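Local structure of putative HpcE protein (Mycolicibacterium smegmatis, 6V77) at residues B[97-102]-B[150-155]; B[109-114]-B[174-179]; B[154-159]-B[169-174]. The protein is of unknown specific function but belongs to the fumarylacetoacetate hydrolase (FAH) family, a group of beta-rich proteins, and carries a bound zinc ion. All blocks are in the same frame, centred on the assembly; numbering follows the deposited sequence.

Contact 1 of 3, residues B[97-102]-B[150-155]; sequences FTKFVS and GQDLSE. With ZN (zinc ion), chain L.
The ring of Phe-97 and the carboxylate of Asp-152 approach from opposite directions with their planes 37° apart. OD2 of Asp-152 lies at the ring edge, close to the ring plane and 4.0 Å from CE1 of Phe-97, so the aromatic C-H rim, not the face, meets the oxygen. Phe-100 points elsewhere: CG2 of Thr-98 sits over one of its faces, toward the rim, and Phe-73 of the second subunit packs against its ring.

The two oxygens of Asp-152 have different tasks. CG anti to the backbone N (chi1 180°) carries the carboxylate toward Lys-99 and the metal, where OD2 binds the zinc ion at 2.4 Å and OD1 receives NZ of Lys-99 in a 2.6 Å salt bridge. That ammonium arrives on the anti side of OD1, 34° out of the carboxylate plane. Lysine suits the place because its long chain can bend: turns at chi3 and chi4 draw CD and CE alongside OD1 and bring NZ onto it. NZ also donates to the carbonyl oxygens of Lys-171 and Phe-176; with three oxygens round it, its place is probably well defined. Ser-154 OG donates to O of Asp-152 over 2.9 Å, from above the carbonyl plane.

Glu-121, Glu-123 and water 1 complete the coordination in an acidic metal site of the kind FAH-family domains carry, occupied here by a zinc ion, with Lys-99 in the second shell.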
# COMPACT_ATOMS: atom_id res chain seq x y z
N PHE B 97 9.54 2.42 -1.52
CA PHE B 97 8.78 2.10 -0.32
C PHE B 97 7.36 2.60 -0.55
O PHE B 97 6.95 2.89 -1.68
CB PHE B 97 9.44 2.68 0.94
CG PHE B 97 9.87 4.10 0.80
CD1 PHE B 97 9.01 5.13 1.14
CD2 PHE B 97 11.13 4.41 0.33
CE1 PHE B 97 9.42 6.45 1.00
CE2 PHE B 97 11.53 5.74 0.18
CZ PHE B 97 10.68 6.75 0.52
N THR B 98 6.57 2.68 0.51
CA THR B 98 5.19 3.12 0.30
C THR B 98 4.86 4.19 1.33
O THR B 98 5.60 4.43 2.29
CB THR B 98 4.19 1.94 0.38
OG1 THR B 98 2.93 2.36 -0.17
CG2 THR B 98 4.00 1.47 1.83
N LYS B 99 3.76 4.89 1.08
CA LYS B 99 3.15 5.78 2.05
C LYS B 99 1.71 5.30 2.18
O LYS B 99 0.96 5.33 1.20
CB LYS B 99 3.26 7.24 1.60
CG LYS B 99 4.70 7.79 1.71
CD LYS B 99 4.96 9.04 0.85
CE LYS B 99 4.28 10.28 1.40
NZ LYS B 99 4.67 10.60 2.81
N PHE B 100 1.36 4.78 3.35
CA PHE B 100 0.09 4.06 3.47
C PHE B 100 -1.09 5.00 3.21
O PHE B 100 -1.03 6.19 3.53
CB PHE B 100 -0.01 3.40 4.85
CG PHE B 100 0.97 2.25 5.02
CD1 PHE B 100 0.76 1.04 4.34
CD2 PHE B 100 2.11 2.39 5.79
CE1 PHE B 100 1.65 -0.00 4.46
CE2 PHE B 100 3.01 1.34 5.93
CZ PHE B 100 2.78 0.14 5.26
N VAL B 101 -2.14 4.46 2.58
CA VAL B 101 -3.20 5.31 2.05
C VAL B 101 -3.93 6.10 3.14
O VAL B 101 -4.44 7.19 2.86
CB VAL B 101 -4.19 4.46 1.20
CG1 VAL B 101 -5.14 3.63 2.05
CG2 VAL B 101 -4.95 5.35 0.23
N SER B 102 -3.95 5.62 4.38
CA SER B 102 -4.60 6.38 5.44
C SER B 102 -3.92 7.72 5.71
O SER B 102 -4.54 8.58 6.34
CB SER B 102 -4.65 5.60 6.77
OG SER B 102 -3.36 5.18 7.18
N GLY B 150 3.09 17.17 -4.19
CA GLY B 150 3.02 16.40 -2.96
C GLY B 150 4.10 16.79 -1.97
O GLY B 150 5.10 17.43 -2.32
N GLN B 151 3.88 16.39 -0.72
CA GLN B 151 4.88 16.42 0.34
C GLN B 151 5.08 14.99 0.81
O GLN B 151 4.10 14.28 1.03
CB GLN B 151 4.44 17.27 1.52
CG GLN B 151 4.90 18.73 1.44
CD GLN B 151 6.39 18.90 1.67
OE1 GLN B 151 7.02 18.11 2.36
NE2 GLN B 151 6.96 19.97 1.09
N ASP B 152 6.33 14.56 0.93
CA ASP B 152 6.61 13.30 1.63
C ASP B 152 7.13 13.65 3.02
O ASP B 152 8.33 13.61 3.29
CB ASP B 152 7.61 12.44 0.85
CG ASP B 152 7.92 11.14 1.55
OD1 ASP B 152 7.20 10.78 2.51
OD2 ASP B 152 8.87 10.45 1.15
N LEU B 153 6.21 14.02 3.90
CA LEU B 153 6.60 14.38 5.26
C LEU B 153 7.12 13.13 5.96
O LEU B 153 6.57 12.04 5.78
CB LEU B 153 5.42 14.98 6.03
CG LEU B 153 4.92 16.28 5.40
CD1 LEU B 153 3.59 16.71 6.00
CD2 LEU B 153 5.97 17.36 5.65
N SER B 154 8.18 13.29 6.75
CA SER B 154 8.95 12.15 7.23
C SER B 154 9.35 12.38 8.67
O SER B 154 10.06 13.35 8.96
CB SER B 154 10.21 11.95 6.37
OG SER B 154 9.88 11.89 4.97
N GLU B 155 8.97 11.46 9.56
CA GLU B 155 9.47 11.51 10.94
C GLU B 155 10.80 10.75 10.96
O GLU B 155 10.83 9.52 10.97
CB GLU B 155 8.43 10.93 11.90
CG GLU B 155 8.68 11.34 13.34
CD GLU B 155 9.90 10.66 13.89
OE1 GLU B 155 9.83 9.43 14.10
OE2 GLU B 155 10.93 11.34 14.03
ZN ZN L . 10.55 11.13 -0.38
O HOH W 1 9.60 9.74 -1.72

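Contact 2 of 3, residues B[109-114]-B[174-179]; sequences ETVQLP and AGFSPI. With EDO (1,2-ethanediol), chain K.
Pro-114 and Phe-176 come from opposite directions, and the contact at the phenyl ring is oblique. CZ of Phe-176 is 3.6 Å from CD of Pro-114 and equally near its CG, so the phenyl group abuts the CG-CD side of the pyrrolidine. In Phe-176 a chi1 of -89°, somewhat beyond the usual -60°, swings the ring toward 109-114, although the bond from CA to CB does not point there. A large flat side chain suits the place because its far end can reach both Val-111 and Pro-114.

Val-111 fills the next place. Its CG1 branch, opposite the backbone N across the CA-CB bond (chi1 179°), reaches forward to lie 4.3 Å from CE1 of Phe-176 and 4.2 Å from O of Gly-175. The carbonyl oxygen of Gln-112 lies at the ring edge, near its plane and 4.0 Å from CE1 of Phe-176. Gly-175 turns with a positive phi, a conformation easy for a residue without CB, and brings its backbone close to CG1 of Val-111.

No direct hydrogen bond joins the segments; two waters do so instead. Water 2 donates to O of Gln-112 and to O of Ala-174, both over 2.7 Å, while water 3 accepts from N of Gln-112 and donates to O of Ala-174. N of Ala-174 donates to O2 of 1,2-ethanediol, which probably comes from the crystallisation liquor.

Strand 110-113 is, within this chain, an outermost strand of the five-stranded sheet, parallel to strand 269-277, whereas residues 174-176 lead into strand 177-185, antiparallel to strand 144-155; Phe-176 thus packs between strand 110-113 and the larger sheet, touching Leu-153 and Val-118 of that sheet.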
# COMPACT_ATOMS: atom_id res chain seq x y z
N GLU B 109 -5.03 22.60 5.68
CA GLU B 109 -4.39 23.79 6.24
C GLU B 109 -3.44 23.50 7.40
O GLU B 109 -2.49 24.27 7.62
CB GLU B 109 -5.46 24.80 6.69
N THR B 110 -3.66 22.42 8.17
CA THR B 110 -2.83 22.13 9.34
C THR B 110 -2.41 20.67 9.37
O THR B 110 -3.16 19.77 8.96
CB THR B 110 -3.54 22.46 10.67
OG1 THR B 110 -4.71 21.65 10.82
CG2 THR B 110 -3.90 23.94 10.77
N VAL B 111 -1.20 20.43 9.89
CA VAL B 111 -0.68 19.08 10.05
C VAL B 111 -0.19 18.93 11.48
O VAL B 111 0.54 19.79 11.99
CB VAL B 111 0.47 18.78 9.06
CG1 VAL B 111 1.02 17.38 9.29
CG2 VAL B 111 0.02 18.99 7.62
N GLN B 112 -0.60 17.83 12.12
CA GLN B 112 -0.17 17.56 13.49
C GLN B 112 1.25 17.01 13.47
O GLN B 112 1.55 16.11 12.69
CB GLN B 112 -1.13 16.58 14.16
CG GLN B 112 -2.58 17.07 14.23
CD GLN B 112 -2.78 18.21 15.23
OE1 GLN B 112 -2.20 18.20 16.32
NE2 GLN B 112 -3.60 19.19 14.87
N LEU B 113 2.12 17.59 14.30
CA LEU B 113 3.48 17.11 14.48
C LEU B 113 3.52 15.99 15.51
O LEU B 113 3.32 16.24 16.71
CB LEU B 113 4.40 18.24 14.96
CG LEU B 113 4.77 19.35 13.99
CD1 LEU B 113 5.36 20.51 14.80
CD2 LEU B 113 5.74 18.83 12.93
N PRO B 114 3.78 14.76 15.10
CA PRO B 114 4.10 13.73 16.09
C PRO B 114 5.42 14.06 16.76
O PRO B 114 6.22 14.86 16.27
CB PRO B 114 4.22 12.46 15.24
CG PRO B 114 4.62 12.97 13.90
CD PRO B 114 3.90 14.27 13.72
N ALA B 174 -0.63 10.56 10.25
CA ALA B 174 -1.79 11.28 9.74
C ALA B 174 -1.36 12.56 9.04
O ALA B 174 -0.61 13.37 9.60
CB ALA B 174 -2.76 11.62 10.87
N GLY B 175 -1.84 12.74 7.81
CA GLY B 175 -1.58 13.93 7.02
C GLY B 175 -0.18 14.03 6.46
O GLY B 175 0.17 15.09 5.93
N PHE B 176 0.62 12.97 6.55
CA PHE B 176 1.98 13.03 6.02
C PHE B 176 2.07 12.86 4.50
O PHE B 176 3.18 12.95 3.97
CB PHE B 176 2.88 12.00 6.71
CG PHE B 176 3.56 12.51 7.98
CD1 PHE B 176 2.97 13.52 8.75
CD2 PHE B 176 4.77 11.98 8.40
CE1 PHE B 176 3.58 13.99 9.92
CE2 PHE B 176 5.40 12.44 9.59
CZ PHE B 176 4.80 13.47 10.33
N SER B 177 0.96 12.65 3.78
CA SER B 177 0.99 12.50 2.33
C SER B 177 -0.03 13.41 1.66
O SER B 177 -0.95 12.93 0.98
CB SER B 177 0.75 11.04 1.94
OG SER B 177 1.56 10.21 2.75
N PRO B 178 0.10 14.73 1.80
CA PRO B 178 -0.81 15.62 1.09
C PRO B 178 -0.47 15.65 -0.40
O PRO B 178 0.70 15.68 -0.79
CB PRO B 178 -0.56 16.99 1.75
CG PRO B 178 0.91 16.94 2.10
CD PRO B 178 1.14 15.48 2.55
N ILE B 179 -1.52 15.67 -1.22
CA ILE B 179 -1.40 15.73 -2.67
C ILE B 179 -2.42 16.74 -3.16
O ILE B 179 -3.58 16.70 -2.74
CB ILE B 179 -1.68 14.37 -3.35
CG1 ILE B 179 -0.81 13.26 -2.74
CG2 ILE B 179 -1.47 14.48 -4.88
CD1 ILE B 179 -1.22 11.85 -3.20
C1 EDO K . -0.21 9.74 15.25
O1 EDO K . 1.22 9.83 15.11
C2 EDO K . -0.92 9.92 13.90
O2 EDO K . -0.11 9.37 12.85
O HOH W 2 0.57 13.66 12.06
O HOH W 3 -1.98 15.85 10.46

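Contact 3 of 3, residues B[154-159]-B[169-174]; sequences SERDLQ and LAKSHA. With EDO (1,2-ethanediol), chain K; SO4 (sulfate ion), chain O.
Glu-155 N donates to Ala-170 O across the contact at the N-cap of helix 156-160, where strand 144-155 turns into a helix and the loop 169-174 runs beside it. This backbone bond is 2.9 Å long and nearly straight at N-H (176°), though it reaches the oxygen from above the carbonyl plane. The capping carboxylate suits the helix start: Glu-155 OE1 accepts from Leu-158 N and OE2 from Asp-157 N, both at 2.8 Å. Water 4 links OE1 of Glu-155 to NE2 of His-173, whose ND1 is hydrogen-bonded to O1 of 1,2-ethanediol.

Apolar packing relies on small size. Ala-170 CB nestles against the first helical turn, 3.4 Å from Gln-159 N and 3.6 Å from Gln-159 CB. Leu-158 closes over it, with CD2 near the backbone of Ala-170; Leu-158 also packs on Tyr-224 of the second subunit.

Polar and charged groups gather around a sulfate ion. Lys-171, bent at its last torsion, gives NZ to Ser-154 OG and also to Asp-152 OD2. Arg-156, bent at chi2, offers NH1 in the guanidinium plane to a lone pair of Gln-159 OE1; its NH2 is salt-bridged to Glu-121, a zinc ligand. Lys-171 NZ and Arg-156 NH1, each 2.8 Å away, and Gln-159 NE2 at 3.1 Å all donate to the single sulfate oxygen O2.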
# COMPACT_ATOMS: atom_id res chain seq x y z
N SER B 154 8.18 13.29 6.75
CA SER B 154 8.95 12.15 7.23
C SER B 154 9.35 12.38 8.67
O SER B 154 10.06 13.35 8.96
CB SER B 154 10.21 11.95 6.37
OG SER B 154 9.88 11.89 4.97
N GLU B 155 8.97 11.46 9.56
CA GLU B 155 9.47 11.51 10.94
C GLU B 155 10.80 10.75 10.96
O GLU B 155 10.83 9.52 10.97
CB GLU B 155 8.43 10.93 11.90
CG GLU B 155 8.68 11.34 13.34
CD GLU B 155 9.90 10.66 13.89
OE1 GLU B 155 9.83 9.43 14.10
OE2 GLU B 155 10.93 11.34 14.03
N ARG B 156 11.92 11.50 10.98
CA ARG B 156 13.21 10.88 10.70
C ARG B 156 13.66 9.91 11.79
O ARG B 156 14.44 9.00 11.50
CB ARG B 156 14.29 11.94 10.49
CG ARG B 156 13.98 12.87 9.33
CD ARG B 156 14.03 12.15 7.97
NE ARG B 156 14.14 13.15 6.91
CZ ARG B 156 13.91 12.93 5.62
NH1 ARG B 156 13.54 11.72 5.18
NH2 ARG B 156 14.05 13.93 4.76
N ASP B 157 13.23 10.11 13.05
CA ASP B 157 13.67 9.21 14.11
C ASP B 157 13.20 7.79 13.83
O ASP B 157 13.99 6.84 13.81
CB ASP B 157 13.17 9.67 15.49
CG ASP B 157 13.73 11.01 15.91
OD1 ASP B 157 14.68 11.51 15.27
OD2 ASP B 157 13.20 11.57 16.90
N LEU B 158 11.89 7.63 13.63
CA LEU B 158 11.34 6.31 13.28
C LEU B 158 11.90 5.81 11.96
O LEU B 158 12.15 4.61 11.79
CB LEU B 158 9.82 6.39 13.21
CG LEU B 158 9.05 5.11 12.89
CD1 LEU B 158 9.37 4.04 13.91
CD2 LEU B 158 7.55 5.37 12.84
N GLN B 159 12.09 6.72 10.99
CA GLN B 159 12.49 6.30 9.65
C GLN B 159 13.83 5.56 9.68
O GLN B 159 14.03 4.61 8.92
CB GLN B 159 12.59 7.51 8.72
CG GLN B 159 12.84 7.07 7.26
CD GLN B 159 13.16 8.24 6.33
OE1 GLN B 159 12.78 9.39 6.58
NE2 GLN B 159 13.86 7.94 5.24
N LEU B 169 6.52 3.58 7.43
CA LEU B 169 5.66 3.96 8.55
C LEU B 169 5.94 5.39 9.00
O LEU B 169 5.00 6.16 9.25
CB LEU B 169 5.86 2.98 9.72
CG LEU B 169 4.66 2.83 10.65
CD1 LEU B 169 3.44 2.32 9.90
CD2 LEU B 169 5.00 1.93 11.85
N ALA B 170 7.22 5.77 9.06
CA ALA B 170 7.61 7.13 9.43
C ALA B 170 7.08 8.19 8.48
O ALA B 170 7.02 9.38 8.85
CB ALA B 170 9.13 7.24 9.47
N LYS B 171 6.73 7.80 7.26
CA LYS B 171 6.18 8.68 6.24
C LYS B 171 4.68 8.53 6.10
O LYS B 171 4.11 9.05 5.14
CB LYS B 171 6.88 8.43 4.92
CG LYS B 171 8.40 8.73 4.99
CD LYS B 171 9.11 8.07 3.82
CE LYS B 171 10.56 8.49 3.71
NZ LYS B 171 10.67 9.91 3.21
N SER B 172 4.02 7.89 7.08
CA SER B 172 2.60 7.57 6.97
C SER B 172 1.81 8.00 8.20
O SER B 172 0.72 7.47 8.45
CB SER B 172 2.39 6.07 6.72
OG SER B 172 3.04 5.70 5.52
N HIS B 173 2.36 8.91 9.01
CA HIS B 173 1.55 9.52 10.05
C HIS B 173 0.37 10.25 9.43
O HIS B 173 0.36 10.55 8.24
CB HIS B 173 2.38 10.52 10.86
CG HIS B 173 3.37 9.88 11.78
ND1 HIS B 173 3.09 9.61 13.10
CD2 HIS B 173 4.64 9.47 11.58
CE1 HIS B 173 4.14 9.06 13.67
NE2 HIS B 173 5.11 8.98 12.77
N ALA B 174 -0.63 10.56 10.25
CA ALA B 174 -1.79 11.28 9.74
C ALA B 174 -1.36 12.56 9.04
O ALA B 174 -0.61 13.37 9.60
CB ALA B 174 -2.76 11.62 10.87
C1 EDO K . -0.21 9.74 15.25
O1 EDO K . 1.22 9.83 15.11
C2 EDO K . -0.92 9.92 13.90
O2 EDO K . -0.11 9.37 12.85
S SO4 O . 14.02 9.76 1.63
O1 SO4 O . 15.27 10.48 1.47
O2 SO4 O . 13.42 10.01 2.94
O3 SO4 O . 13.05 10.16 0.60
O4 SO4 O . 14.27 8.33 1.45
O HOH W 4 7.21 8.47 14.15

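Contacts 1 and 3 are buried, whereas contact 2 is only partly so and adds bridging waters to its apolar packing. Strand 144-155 serves both contacts 1 and 3, which share Ser-154 and Glu-155; it pairs with strand 177-185, which residues 174-179 of contact 2 enter. The chemistry changes with place: metal and ion pairing at the zinc, apolar contacts between sheets in contact 2, and capping with anion binding in contact 3. Two lysines connect these zones, Lys-171 tying contact 3 to the metal site and Lys-99 reaching from contact 1 to the backbone of the other two. The 1,2-ethanediol is common to contacts 2 and 3.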